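Local coordinates for protein lysine cyclodeaminase (Streptomyces pristinaespiralis, PDB 5YU3) that probably converts L-lysine into L-pipecolic acid with release of ammonia, using bound NAD as transient hydride acceptor and donor, at residues V204-T209 with H229-G234; K240-L245 with E264-Q269. One frame throughout, in Å; residues are numbered along the deposited sequence.

Contact 1. Residues V204-T209 with H229-G234; sequences VISTAT and HINAVG. With NA (sodium ion), chain E; NAD (nicotinamide-adenine-dinucleotide), chain F.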
loop_
_atom_site.group_PDB
_atom_site.type_symbol
_atom_site.label_atom_id
_atom_site.label_comp_id
_atom_site.label_asym_id
_atom_site.label_seq_id
_atom_site.Cartn_x
_atom_site.Cartn_y
_atom_site.Cartn_z
ATOM N N VAL A 204 -17.729 31.538 0.616
ATOM C CA VAL A 204 -17.089 30.267 0.301
ATOM C C VAL A 204 -17.353 29.343 1.482
ATOM O O VAL A 204 -17.416 29.797 2.626
ATOM C CB VAL A 204 -15.581 30.471 0.023
ATOM C CG1 VAL A 204 -14.957 31.329 1.104
ATOM C CG2 VAL A 204 -14.850 29.127 -0.114
ATOM N N ILE A 205 -17.573 28.060 1.210
ATOM C CA ILE A 205 -17.848 27.080 2.255
ATOM C C ILE A 205 -16.910 25.902 2.042
ATOM O O ILE A 205 -16.649 25.523 0.897
ATOM C CB ILE A 205 -19.321 26.605 2.235
ATOM C CG1 ILE A 205 -20.265 27.748 2.639
ATOM C CG2 ILE A 205 -19.541 25.381 3.154
ATOM C CD1 ILE A 205 -21.749 27.442 2.402
ATOM N N SER A 206 -16.398 25.332 3.134
ATOM C CA SER A 206 -15.797 24.000 3.111
ATOM C C SER A 206 -16.621 23.074 3.995
ATOM O O SER A 206 -16.891 23.394 5.158
ATOM C CB SER A 206 -14.330 24.015 3.596
ATOM O OG SER A 206 -13.492 24.657 2.664
ATOM N N THR A 207 -17.027 21.928 3.446
ATOM C CA THR A 207 -17.633 20.867 4.239
ATOM C C THR A 207 -16.588 19.782 4.459
ATOM O O THR A 207 -15.955 19.327 3.503
ATOM C CB THR A 207 -18.889 20.282 3.568
ATOM O OG1 THR A 207 -18.548 19.638 2.333
ATOM C CG2 THR A 207 -19.904 21.389 3.276
ATOM N N ALA A 208 -16.381 19.397 5.725
ATOM C CA ALA A 208 -15.344 18.413 6.048
ATOM C C ALA A 208 -15.809 17.719 7.327
ATOM O O ALA A 208 -15.367 18.033 8.442
ATOM C CB ALA A 208 -13.961 19.053 6.215
ATOM N N THR A 209 -16.755 16.792 7.158
ATOM C CA THR A 209 -17.411 16.127 8.269
ATOM C C THR A 209 -17.121 14.637 8.245
ATOM O O THR A 209 -16.775 14.067 7.206
ATOM C CB THR A 209 -18.937 16.300 8.208
ATOM O OG1 THR A 209 -19.450 15.431 7.185
ATOM C CG2 THR A 209 -19.300 17.740 7.879
ATOM N N HIS A 229 -18.901 29.510 -3.616
ATOM C CA HIS A 229 -18.043 28.376 -3.935
ATOM C C HIS A 229 -17.966 27.434 -2.742
ATOM O O HIS A 229 -17.736 27.877 -1.611
ATOM C CB HIS A 229 -16.628 28.815 -4.311
ATOM C CG HIS A 229 -15.711 27.655 -4.496
ATOM N ND1 HIS A 229 -15.879 26.743 -5.516
ATOM C CD2 HIS A 229 -14.658 27.216 -3.762
ATOM C CE1 HIS A 229 -14.953 25.802 -5.418
ATOM N NE2 HIS A 229 -14.196 26.069 -4.366
ATOM N N ILE A 230 -18.125 26.135 -2.995
ATOM C CA ILE A 230 -18.058 25.121 -1.950
ATOM C C ILE A 230 -16.880 24.202 -2.234
ATOM O O ILE A 230 -16.770 23.664 -3.341
ATOM C CB ILE A 230 -19.346 24.286 -1.861
ATOM C CG1 ILE A 230 -20.578 25.181 -1.705
ATOM C CG2 ILE A 230 -19.233 23.270 -0.700
ATOM C CD1 ILE A 230 -21.895 24.394 -1.713
ATOM N N ASN A 231 -16.014 24.009 -1.233
ATOM C CA ASN A 231 -15.048 22.913 -1.254
ATOM C C ASN A 231 -15.680 21.747 -0.508
ATOM O O ASN A 231 -15.856 21.805 0.714
ATOM C CB ASN A 231 -13.715 23.321 -0.615
ATOM C CG ASN A 231 -13.140 24.578 -1.220
ATOM O OD1 ASN A 231 -12.707 24.592 -2.373
ATOM N ND2 ASN A 231 -13.132 25.657 -0.436
ATOM N N ALA A 232 -16.068 20.706 -1.246
ATOM C CA ALA A 232 -16.672 19.514 -0.656
ATOM C C ALA A 232 -15.538 18.539 -0.351
ATOM O O ALA A 232 -15.008 17.879 -1.246
ATOM C CB ALA A 232 -17.711 18.921 -1.603
ATOM N N VAL A 233 -15.129 18.478 0.917
ATOM C CA VAL A 233 -13.851 17.851 1.258
ATOM C C VAL A 233 -14.087 16.482 1.877
ATOM O O VAL A 233 -13.266 15.569 1.713
ATOM C CB VAL A 233 -13.037 18.755 2.205
ATOM C CG1 VAL A 233 -11.769 18.042 2.695
ATOM C CG2 VAL A 233 -12.681 20.052 1.496
ATOM N N GLY A 234 -15.203 16.332 2.597
ATOM C CA GLY A 234 -15.536 15.064 3.222
ATOM C C GLY A 234 -15.542 13.938 2.204
ATOM O O GLY A 234 -16.041 14.117 1.094
HETATM NA NA NA E . -15.804 15.185 -1.664
HETATM P PA NAD F . -12.490 14.870 12.251
HETATM O O1A NAD F . -13.055 13.676 12.954
HETATM O O2A NAD F . -11.305 15.606 12.844
HETATM O O5B NAD F . -13.657 15.969 12.115
HETATM C C5B NAD F . -14.903 15.618 11.502
HETATM C C4B NAD F . -15.970 16.464 12.182
HETATM O O4B NAD F . -17.213 16.292 11.498
HETATM C C3B NAD F . -16.215 16.015 13.626
HETATM O O3B NAD F . -15.962 17.109 14.534
HETATM C C2B NAD F . -17.679 15.609 13.639
HETATM O O2B NAD F . -18.361 15.935 14.848
HETATM C C1B NAD F . -18.232 16.414 12.485
HETATM N N9A NAD F . -19.506 15.946 11.900
HETATM C C8A NAD F . -19.941 14.677 11.728
HETATM N N7A NAD F . -21.172 14.674 11.124
HETATM C C5A NAD F . -21.513 15.967 10.909
HETATM C C6A NAD F . -22.655 16.699 10.328
HETATM N N6A NAD F . -23.721 16.035 9.821
HETATM N N1A NAD F . -22.584 18.049 10.295
HETATM C C2A NAD F . -21.544 18.750 10.784
HETATM N N3A NAD F . -20.477 18.154 11.341
HETATM C C4A NAD F . -20.412 16.796 11.422
HETATM O O3 NAD F . -12.123 14.398 10.739
HETATM P PN NAD F . -11.322 15.228 9.631
HETATM O O1N NAD F . -11.667 16.691 9.780
HETATM O O2N NAD F . -9.877 14.778 9.666
HETATM O O5D NAD F . -11.944 14.648 8.261
HETATM C C5D NAD F . -13.249 15.047 7.839
HETATM C C4D NAD F . -13.539 14.422 6.474
HETATM O O4D NAD F . -12.553 14.836 5.529
HETATM C C3D NAD F . -13.464 12.905 6.516
HETATM O O3D NAD F . -14.477 12.369 5.635
HETATM C C2D NAD F . -12.109 12.608 5.913
HETATM O O2D NAD F . -12.000 11.274 5.398
HETATM C C1D NAD F . -12.062 13.681 4.845
HETATM N N1N NAD F . -10.738 13.961 4.302
HETATM C C2N NAD F . -10.658 14.328 3.016
HETATM C C3N NAD F . -9.433 14.607 2.427
HETATM C C7N NAD F . -9.402 15.029 0.995
HETATM O O7N NAD F . -8.350 15.057 0.390
HETATM N N7N NAD F . -10.554 15.417 0.421
HETATM C C4N NAD F . -8.265 14.543 3.192
HETATM C C5N NAD F . -8.387 14.187 4.534
HETATM C C6N NAD F . -9.641 13.907 5.078
#

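Contact 2. Residues K240-L245 with E264-Q269; sequences KTELPL and EGECQQ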
loop_
_atom_site.group_PDB
_atom_site.type_symbol
_atom_site.label_atom_id
_atom_site.label_comp_id
_atom_site.label_asym_id
_atom_site.label_seq_id
_atom_site.Cartn_x
_atom_site.Cartn_y
_atom_site.Cartn_z
ATOM N N LYS A 240 -21.144 7.912 1.220
ATOM C CA LYS A 240 -21.038 9.101 2.058
ATOM C C LYS A 240 -21.001 10.318 1.150
ATOM O O LYS A 240 -20.143 10.408 0.266
ATOM C CB LYS A 240 -19.781 9.049 2.930
ATOM C CG LYS A 240 -19.569 10.296 3.801
ATOM C CD LYS A 240 -18.312 11.068 3.406
ATOM C CE LYS A 240 -18.026 12.209 4.401
ATOM N NZ LYS A 240 -17.778 11.692 5.792
ATOM N N THR A 241 -21.951 11.232 1.347
ATOM C CA THR A 241 -21.960 12.513 0.661
ATOM C C THR A 241 -22.302 13.599 1.668
ATOM O O THR A 241 -22.806 13.325 2.764
ATOM C CB THR A 241 -22.980 12.546 -0.486
ATOM O OG1 THR A 241 -24.275 12.233 0.042
ATOM C CG2 THR A 241 -22.615 11.539 -1.585
ATOM N N GLU A 242 -22.040 14.845 1.277
ATOM C CA GLU A 242 -22.275 15.978 2.159
ATOM C C GLU A 242 -23.216 17.025 1.590
ATOM O O GLU A 242 -23.810 17.777 2.369
ATOM C CB GLU A 242 -20.943 16.664 2.511
ATOM C CG GLU A 242 -20.023 15.759 3.321
ATOM C CD GLU A 242 -18.709 16.425 3.683
ATOM O OE1 GLU A 242 -18.111 17.103 2.817
ATOM O OE2 GLU A 242 -18.278 16.255 4.842
ATOM N N LEU A 243 -23.368 17.107 0.263
ATOM C CA LEU A 243 -24.125 18.221 -0.283
ATOM C C LEU A 243 -25.490 17.762 -0.798
ATOM O O LEU A 243 -25.674 16.596 -1.167
ATOM C CB LEU A 243 -23.380 18.912 -1.432
ATOM C CG LEU A 243 -22.019 19.534 -1.116
ATOM C CD1 LEU A 243 -21.452 20.244 -2.347
ATOM C CD2 LEU A 243 -22.162 20.513 0.042
ATOM N N PRO A 244 -26.465 18.659 -0.844
ATOM C CA PRO A 244 -27.781 18.274 -1.363
ATOM C C PRO A 244 -27.761 18.172 -2.879
ATOM O O PRO A 244 -27.125 18.974 -3.568
ATOM C CB PRO A 244 -28.693 19.401 -0.875
ATOM C CG PRO A 244 -27.684 20.593 -0.502
ATOM C CD PRO A 244 -26.483 20.083 -0.353
ATOM N N LEU A 245 -28.454 17.154 -3.398
ATOM C CA LEU A 245 -28.464 16.925 -4.841
ATOM C C LEU A 245 -28.908 18.169 -5.602
ATOM O O LEU A 245 -28.316 18.525 -6.629
ATOM C CB LEU A 245 -29.383 15.744 -5.179
ATOM C CG LEU A 245 -29.540 15.455 -6.674
ATOM C CD1 LEU A 245 -28.193 15.089 -7.309
ATOM C CD2 LEU A 245 -30.587 14.360 -6.913
ATOM N N GLU A 264 -16.372 8.077 -4.877
ATOM C CA GLU A 264 -16.292 8.409 -3.456
ATOM C C GLU A 264 -16.545 9.873 -3.119
ATOM O O GLU A 264 -16.556 10.214 -1.929
ATOM C CB GLU A 264 -14.913 8.035 -2.888
ATOM C CG GLU A 264 -14.624 6.552 -2.849
ATOM C CD GLU A 264 -13.131 6.266 -2.884
ATOM O OE1 GLU A 264 -12.354 7.035 -2.269
ATOM O OE2 GLU A 264 -12.732 5.273 -3.520
ATOM N N GLY A 265 -16.715 10.748 -4.111
ATOM C CA GLY A 265 -16.961 12.154 -3.873
ATOM C C GLY A 265 -18.435 12.511 -3.994
ATOM O O GLY A 265 -19.311 11.649 -4.078
ATOM N N GLU A 266 -18.704 13.826 -4.005
ATOM C CA GLU A 266 -20.063 14.295 -4.271
ATOM C C GLU A 266 -20.543 13.826 -5.635
ATOM O O GLU A 266 -21.754 13.687 -5.855
ATOM C CB GLU A 266 -20.139 15.822 -4.209
ATOM C CG GLU A 266 -19.930 16.425 -2.833
ATOM C CD GLU A 266 -20.902 15.871 -1.818
ATOM O OE1 GLU A 266 -22.095 15.766 -2.146
ATOM O OE2 GLU A 266 -20.473 15.511 -0.702
ATOM N N CYS A 267 -19.614 13.586 -6.566
ATOM C CA CYS A 267 -19.999 13.169 -7.910
ATOM C C CYS A 267 -20.640 11.788 -7.934
ATOM O O CYS A 267 -21.188 11.393 -8.974
ATOM C CB CYS A 267 -18.775 13.228 -8.831
ATOM S SG CYS A 267 -18.316 14.929 -9.262
ATOM N N GLN A 268 -20.614 11.057 -6.812
ATOM C CA GLN A 268 -21.462 9.876 -6.688
ATOM C C GLN A 268 -22.906 10.188 -7.028
ATOM O O GLN A 268 -23.633 9.309 -7.499
ATOM C CB GLN A 268 -21.440 9.329 -5.266
ATOM C CG GLN A 268 -20.172 8.684 -4.853
ATOM C CD GLN A 268 -20.233 8.358 -3.393
ATOM O OE1 GLN A 268 -20.767 7.317 -3.005
ATOM N NE2 GLN A 268 -19.730 9.272 -2.561
ATOM N N GLN A 269 -23.345 11.419 -6.762
ATOM C CA GLN A 269 -24.735 11.805 -6.972
ATOM C C GLN A 269 -25.022 12.244 -8.398
ATOM O O GLN A 269 -26.192 12.448 -8.738
ATOM C CB GLN A 269 -25.127 12.953 -6.030
ATOM C CG GLN A 269 -24.811 12.718 -4.563
ATOM C CD GLN A 269 -25.530 13.701 -3.660
ATOM O OE1 GLN A 269 -26.760 13.695 -3.574
ATOM N NE2 GLN A 269 -24.767 14.556 -2.981
HETATM O O HOH W 1 -18.053 15.965 0.260
#

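Contact 1. Residues V204-T209 with H229-G234
Ser206 and Asn231 meet on one face of two parallel neighbouring strands, 204-207 and 229-232: Asn231 ND2 gives a hydrogen bond to Ser206 OG at 3.3 Å, with the hydroxyl tilted slightly from the amide plane. CG of Asn231 lies beside its own backbone N (chi1 -54°), which brings ND2 alongside the Ser206 hydroxyl. Its other end is held too, since His229 NE2 reaches Asn231 OD1 at 2.9 Å from above the carbonyl plane rather than along a lone pair. With ND2 also bonded to Ser130 OG, and Ser206 OG to Gln153, this buried amide is fixed in rotation. Val204 turns CG2 away from its backbone N, to the edge of the His229 imidazole, 4.1 Å from His229 CD2. On the reverse face Ile205 packs loosely against Ile230, and Thr207 OG1 lies 3.5 Å from Ala232 CA while bonding to Glu242. Thr207 O takes the regular bond from Val233 N (2.8 Å) and a second, more tilted one from Gly234 N (3.2 Å), where the strand ends. That end is where a Rossmann-type sheet binds its dinucleotide: NAD N7N gives a straight bond to Val233 O (3.0 Å, 169°), and Thr209 CG2 rests 3.7 Å from NAD N3A of the adenine. Ala232 O and Gly234 O bind sodium together with Asp300 and Ser301. Strands 140-144 and 297-300 flank the pair in the sheet, and helices 115-133 and 148-160 pack on the Ser206-Asn231 face.

Contact 2. Residues K240-L245 with E264-Q269
The Glu266 carboxylate takes Glu242 N on the syn lone pair of OE2, 2.6 Å away, and Leu243 N from above its plane at OE1, 3.0 Å away. One acidic side chain thus grips two successive amides, joining the loop that follows strand 229-232 of the Rossmann-type domain to the 3-10 turn 266-269. A bend at chi2 (-56°) folds the Glu266 chain up toward that loop, and Leu243 crosses it at about a right angle with CB and CG against the carboxylate. The carboxylates of Glu242 and Glu266 are turned only 20° apart, and a water between Glu242 OE1 and Glu266 OE2 may ease the closeness of two like charges; Glu242 OE1 and OE2 are also hydrogen-bonded to Thr207 OG1 and Thr209 OG1. Two amides extend the join. At the edge of the Gln269 amide, exactly in its plane, lies Leu243 O, met by Gln269 NE2 at 2.9 Å; Gln268 NE2 goes both to Gly265 O, which lies near the plane of the Gln268 amide, and to Lys240 O at 3.1 Å, a donor standing above that carbonyl's plane. Gln268 OE1 is bonded to Gly239 N. Thr241 points into the turn, its CG2 between the two glutamines, 3.8 Å from Gln268 NE2 and 3.9 Å from Gln269 CG. Leu245 and Gln269 run alongside each other in opposite senses, bringing Leu245 CD1 to 3.6 Å from Gln269 O.

Overall arrangement
Contact 1 and contact 2 have centres about 11 Å apart, and Glu242 is the chief bridge. Its OE1 lies 2.6 Å from Thr207 OG1 and its OE2 2.7 Å from Thr209 OG1, both probable hydrogen bonds that tie the loop 240-245 to the end of strand 204-207 and the residues just after it. Glu266 CG packs 3.6 Å from Ala232 CB, on the sheet face that carries Ile230 and Ala232. The sodium site also links them: Asp300, which binds the ion with Ala232 and Gly234, accepts the backbone N-H groups of Glu266 and Cys267. Both contacts border the cofactor: Thr209 and Val233 touch NAD in contact 1, and in contact 2 Lys240 NZ, salt-bridged to Asp236, bonds to Thr209 O and weakly to the NAD ribose. Gly234 lies about 7 Å from the bound proline.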